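Long-range contact in oxidoreductase, NAD-binding/iron-sulfur cluster-binding protein (PDB 6ZXU), which probably removes halogen atoms from organohalide substrates by reduction, using a cobalamin cofactor and two [4Fe-4S] clusters: residues Val77-Leu88 with Ala170-Ala181. Sequence-based numbering, arbitrary orientation.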
loop_
_atom_site.group_PDB
_atom_site.type_symbol
_atom_site.label_atom_id
_atom_site.label_comp_id
_atom_site.label_asym_id
_atom_site.label_seq_id
_atom_site.Cartn_x
_atom_site.Cartn_y
_atom_site.Cartn_z
ATOM N N VAL A 77 -0.728 -8.059 17.863
ATOM C CA VAL A 77 -1.941 -7.733 17.107
ATOM C C VAL A 77 -3.018 -7.227 18.003
ATOM O O VAL A 77 -3.828 -6.419 17.567
ATOM C CB VAL A 77 -2.436 -8.866 16.192
ATOM C CG1 VAL A 77 -1.425 -9.075 15.093
ATOM C CG2 VAL A 77 -2.625 -10.195 16.931
ATOM N N GLU A 78 -3.064 -7.733 19.244
ATOM C CA GLU A 78 -4.049 -7.225 20.246
ATOM C C GLU A 78 -3.780 -5.773 20.587
ATOM O O GLU A 78 -4.685 -4.981 20.725
ATOM C CB GLU A 78 -4.028 -8.071 21.492
ATOM C CG GLU A 78 -4.695 -9.425 21.278
ATOM C CD GLU A 78 -4.653 -10.306 22.560
ATOM O OE1 GLU A 78 -5.677 -11.040 22.863
ATOM O OE2 GLU A 78 -3.629 -10.209 23.321
ATOM N N GLU A 79 -2.527 -5.385 20.671
ATOM C CA GLU A 79 -2.229 -4.013 20.941
ATOM C C GLU A 79 -2.638 -3.086 19.825
ATOM O O GLU A 79 -3.138 -2.008 20.070
ATOM C CB GLU A 79 -0.727 -3.855 21.221
ATOM C CG GLU A 79 -0.431 -2.427 21.595
ATOM C CD GLU A 79 1.066 -2.124 21.674
ATOM O OE1 GLU A 79 1.873 -2.897 21.050
ATOM O OE2 GLU A 79 1.418 -1.086 22.349
ATOM N N TYR A 80 -2.419 -3.484 18.561
ATOM C CA TYR A 80 -2.807 -2.586 17.451
ATOM C C TYR A 80 -4.341 -2.548 17.322
ATOM O O TYR A 80 -4.904 -1.521 16.991
ATOM C CB TYR A 80 -2.100 -3.008 16.131
ATOM C CG TYR A 80 -0.672 -2.485 16.106
ATOM C CD1 TYR A 80 0.342 -3.185 16.725
ATOM C CD2 TYR A 80 -0.344 -1.335 15.447
ATOM C CE1 TYR A 80 1.654 -2.715 16.760
ATOM C CE2 TYR A 80 0.974 -0.834 15.488
ATOM C CZ TYR A 80 1.936 -1.506 16.180
ATOM O OH TYR A 80 3.271 -1.049 16.215
ATOM N N ALA A 81 -5.015 -3.652 17.595
ATOM C CA ALA A 81 -6.498 -3.635 17.641
ATOM C C ALA A 81 -7.007 -2.637 18.671
ATOM O O ALA A 81 -7.957 -1.910 18.407
ATOM C CB ALA A 81 -7.016 -5.059 17.938
ATOM N N ARG A 82 -6.371 -2.583 19.851
ATOM C CA ARG A 82 -6.827 -1.672 20.879
ATOM C C ARG A 82 -6.602 -0.258 20.439
ATOM O O ARG A 82 -7.371 0.603 20.739
ATOM C CB ARG A 82 -6.109 -1.954 22.203
ATOM C CG ARG A 82 -6.597 -3.228 22.928
ATOM C CD ARG A 82 -6.161 -3.247 24.396
ATOM N NE ARG A 82 -4.691 -3.284 24.509
ATOM C CZ ARG A 82 -3.947 -4.393 24.476
ATOM N NH1 ARG A 82 -4.543 -5.597 24.387
ATOM N NH2 ARG A 82 -2.605 -4.310 24.547
ATOM N N LEU A 83 -5.479 -0.015 19.774
ATOM C CA LEU A 83 -5.219 1.293 19.243
ATOM C C LEU A 83 -6.299 1.698 18.252
ATOM O O LEU A 83 -6.805 2.791 18.312
ATOM C CB LEU A 83 -3.876 1.297 18.560
ATOM C CG LEU A 83 -3.521 2.572 17.852
ATOM C CD1 LEU A 83 -3.318 3.651 18.897
ATOM C CD2 LEU A 83 -2.222 2.347 17.011
ATOM N N PHE A 84 -6.644 0.809 17.317
ATOM C CA PHE A 84 -7.632 1.142 16.305
ATOM C C PHE A 84 -9.038 1.316 16.862
ATOM O O PHE A 84 -9.789 2.113 16.335
ATOM C CB PHE A 84 -7.636 0.089 15.159
ATOM C CG PHE A 84 -6.322 -0.063 14.458
ATOM C CD1 PHE A 84 -5.430 1.016 14.331
ATOM C CD2 PHE A 84 -6.004 -1.261 13.813
ATOM C CE1 PHE A 84 -4.191 0.844 13.699
ATOM C CE2 PHE A 84 -4.798 -1.419 13.156
ATOM C CZ PHE A 84 -3.879 -0.389 13.099
ATOM N N THR A 85 -9.354 0.601 17.947
ATOM C CA THR A 85 -10.566 0.810 18.713
ATOM C C THR A 85 -10.886 2.239 19.156
ATOM O O THR A 85 -12.036 2.671 19.109
ATOM C CB THR A 85 -10.549 -0.081 19.952
ATOM O OG1 THR A 85 -10.440 -1.451 19.545
ATOM C CG2 THR A 85 -11.769 0.128 20.764
ATOM N N ARG A 86 -9.860 3.029 19.460
ATOM C CA ARG A 86 -10.025 4.446 19.824
ATOM C C ARG A 86 -10.626 5.257 18.705
ATOM O O ARG A 86 -11.101 6.364 18.919
ATOM C CB ARG A 86 -8.645 5.059 20.220
ATOM C CG ARG A 86 -7.946 4.124 21.223
ATOM C CD ARG A 86 -6.824 4.676 22.064
ATOM N NE ARG A 86 -5.843 5.488 21.351
ATOM C CZ ARG A 86 -5.791 6.825 21.345
ATOM N NH1 ARG A 86 -4.796 7.441 20.681
ATOM N NH2 ARG A 86 -6.724 7.552 21.981
ATOM N N PHE A 87 -10.616 4.749 17.486
ATOM C CA PHE A 87 -11.099 5.567 16.377
ATOM C C PHE A 87 -12.394 4.994 15.701
ATOM O O PHE A 87 -12.772 5.441 14.596
ATOM C CB PHE A 87 -9.966 5.737 15.325
ATOM C CG PHE A 87 -8.650 6.166 15.938
ATOM C CD1 PHE A 87 -8.554 7.428 16.520
ATOM C CD2 PHE A 87 -7.592 5.309 16.029
ATOM C CE1 PHE A 87 -7.414 7.818 17.192
ATOM C CE2 PHE A 87 -6.437 5.715 16.651
ATOM C CZ PHE A 87 -6.343 6.961 17.225
ATOM N N LEU A 88 -13.040 4.051 16.363
ATOM C CA LEU A 88 -14.333 3.520 15.923
ATOM C C LEU A 88 -15.442 4.543 16.100
ATOM O O LEU A 88 -16.466 4.520 15.399
ATOM C CB LEU A 88 -14.667 2.268 16.689
ATOM C CG LEU A 88 -13.758 1.121 16.520
ATOM C CD1 LEU A 88 -14.113 -0.004 17.472
ATOM C CD2 LEU A 88 -13.714 0.555 15.105
ATOM N N ALA A 170 -7.333 -13.017 16.171
ATOM C CA ALA A 170 -6.822 -11.692 16.642
ATOM C C ALA A 170 -6.151 -10.855 15.539
ATOM O O ALA A 170 -6.383 -9.680 15.416
ATOM C CB ALA A 170 -5.843 -11.897 17.788
ATOM N N ARG A 171 -5.352 -11.505 14.702
ATOM C CA ARG A 171 -4.804 -10.890 13.494
ATOM C C ARG A 171 -5.931 -10.356 12.585
ATOM O O ARG A 171 -5.909 -9.224 12.141
ATOM C CB ARG A 171 -3.941 -11.923 12.768
ATOM C CG ARG A 171 -3.388 -11.555 11.385
ATOM C CD ARG A 171 -4.339 -12.104 10.357
ATOM N NE ARG A 171 -3.922 -12.080 8.972
ATOM C CZ ARG A 171 -4.782 -12.050 7.977
ATOM N NH1 ARG A 171 -6.084 -12.118 8.195
ATOM N NH2 ARG A 171 -4.346 -12.050 6.740
ATOM N N THR A 172 -6.901 -11.189 12.314
ATOM C CA THR A 172 -7.992 -10.784 11.453
ATOM C C THR A 172 -8.923 -9.768 12.150
ATOM O O THR A 172 -9.384 -8.824 11.507
ATOM C CB THR A 172 -8.710 -12.016 10.973
ATOM O OG1 THR A 172 -7.756 -12.960 10.438
ATOM C CG2 THR A 172 -9.729 -11.643 9.927
ATOM N N ASP A 173 -9.166 -9.915 13.438
ATOM C CA ASP A 173 -9.839 -8.819 14.178
ATOM C C ASP A 173 -9.144 -7.481 14.051
ATOM O O ASP A 173 -9.792 -6.432 13.907
ATOM C CB ASP A 173 -10.042 -9.170 15.668
ATOM C CG ASP A 173 -11.233 -10.080 15.918
ATOM O OD1 ASP A 173 -12.103 -10.287 15.005
ATOM O OD2 ASP A 173 -11.303 -10.635 17.027
ATOM N N MET A 174 -7.827 -7.476 14.196
ATOM C CA MET A 174 -7.060 -6.214 14.013
ATOM C C MET A 174 -7.357 -5.537 12.672
ATOM O O MET A 174 -7.586 -4.320 12.582
ATOM C CB MET A 174 -5.532 -6.509 14.138
ATOM C CG MET A 174 -4.674 -5.290 13.955
ATOM S SD MET A 174 -2.894 -5.732 13.763
ATOM C CE MET A 174 -2.947 -6.756 12.240
ATOM N N ARG A 175 -7.305 -6.306 11.611
ATOM C CA ARG A 175 -7.594 -5.781 10.289
ATOM C C ARG A 175 -9.047 -5.305 10.215
ATOM O O ARG A 175 -9.306 -4.302 9.612
ATOM C CB ARG A 175 -7.265 -6.865 9.261
ATOM C CG ARG A 175 -7.479 -6.482 7.827
ATOM C CD ARG A 175 -6.646 -5.335 7.332
ATOM N NE ARG A 175 -5.256 -5.378 7.867
ATOM C CZ ARG A 175 -4.304 -6.210 7.441
ATOM N NH1 ARG A 175 -4.572 -7.129 6.490
ATOM N NH2 ARG A 175 -3.064 -6.187 8.008
ATOM N N CYS A 176 -9.989 -5.994 10.885
ATOM C CA CYS A 176 -11.403 -5.568 10.922
ATOM C C CYS A 176 -11.607 -4.258 11.655
ATOM O O CYS A 176 -12.301 -3.375 11.168
ATOM C CB CYS A 176 -12.265 -6.640 11.509
ATOM S SG CYS A 176 -12.484 -8.020 10.400
ATOM N N ALA A 177 -10.904 -4.070 12.759
ATOM C CA ALA A 177 -10.976 -2.819 13.482
ATOM C C ALA A 177 -10.419 -1.696 12.680
ATOM O O ALA A 177 -10.928 -0.620 12.648
ATOM C CB ALA A 177 -10.223 -2.967 14.765
ATOM N N GLU A 178 -9.290 -1.953 12.040
ATOM C CA GLU A 178 -8.668 -0.974 11.176
ATOM C C GLU A 178 -9.616 -0.483 10.097
ATOM O O GLU A 178 -9.826 0.734 9.925
ATOM C CB GLU A 178 -7.478 -1.642 10.481
ATOM C CG GLU A 178 -6.699 -0.738 9.536
ATOM C CD GLU A 178 -6.226 -1.487 8.261
ATOM O OE1 GLU A 178 -5.318 -2.368 8.332
ATOM O OE2 GLU A 178 -6.773 -1.221 7.140
ATOM N N ILE A 179 -10.178 -1.403 9.323
ATOM C CA ILE A 179 -11.119 -1.060 8.255
ATOM C C ILE A 179 -12.357 -0.353 8.816
ATOM O O ILE A 179 -12.783 0.668 8.309
ATOM C CB ILE A 179 -11.532 -2.322 7.438
ATOM C CG1 ILE A 179 -10.288 -2.901 6.780
ATOM C CG2 ILE A 179 -12.632 -1.967 6.457
ATOM C CD1 ILE A 179 -10.526 -4.198 6.056
ATOM N N ALA A 180 -12.919 -0.861 9.910
ATOM C CA ALA A 180 -14.126 -0.211 10.522
ATOM C C ALA A 180 -13.877 1.209 10.999
ATOM O O ALA A 180 -14.731 2.069 10.861
ATOM C CB ALA A 180 -14.639 -1.064 11.674
ATOM N N ALA A 181 -12.683 1.463 11.556
ATOM C CA ALA A 181 -12.270 2.790 12.012
ATOM C C ALA A 181 -12.106 3.738 10.861
ATOM O O ALA A 181 -12.585 4.873 10.937
ATOM C CB ALA A 181 -10.957 2.714 12.784
HETATM O O HOH W 1 -6.506 -8.440 17.779
#
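Met174 reaches helix 77-85 with CG anti to the backbone N (chi1 180°), and its chain stays extended until it bends at SD. This places the thioether as a knob in a hole formed by Val77, Tyr80, Ala81 and Phe84. Met174 SD lies 3.7 Å from Tyr80 CB and 3.9 Å from Val77 CG1. The Val77 and Met174 side chains cross at about a right angle. One turn earlier, Val77 CG2 meets Ala170 CB at 3.7 Å.

Phe84 has CG anti to its own carbonyl carbon (chi1 -59°), and its side chain lies beside that of Glu178, pointing the same way. Glu178 CB is 3.7 Å from Phe84 CD2, and Glu178 CG lies over one ring face. Met174 O sits at the ring edge, near its plane, 3.7 Å from Phe84 CD2. Phe84 CE2 also meets Met174 CG, at 4.0 Å. With an alanine in place of Phe84 the ring is gone, which would probably leave a gap beside Met174 CG and uncover the CB and CG of Glu178.

Small residues let the backbones come close. Ala81 and Met174 have CA atoms 4.5 Å apart, and Ala177 CB packs on Phe84 CB. In the turn that follows, Leu88 CD2 packs on Ala180 CB, 3.9 Å away. At the other end, a water donates to Ala170 O and weakly to Val77 O.

The helices run nearly parallel, at 18°. The contact is buried packing of helix 74-85 on helix 168-190, away from the cobalamin and cluster sites. Helix 445-469 covers Tyr80, Phe84 and Met174, and its Arg455 forms a salt bridge with the Glu178 carboxylate. Phe198 of strand 194-198 touches Leu88 and Ala177, and the Leu88 backbone is hydrogen-bonded to that of Gly196 in the same strand.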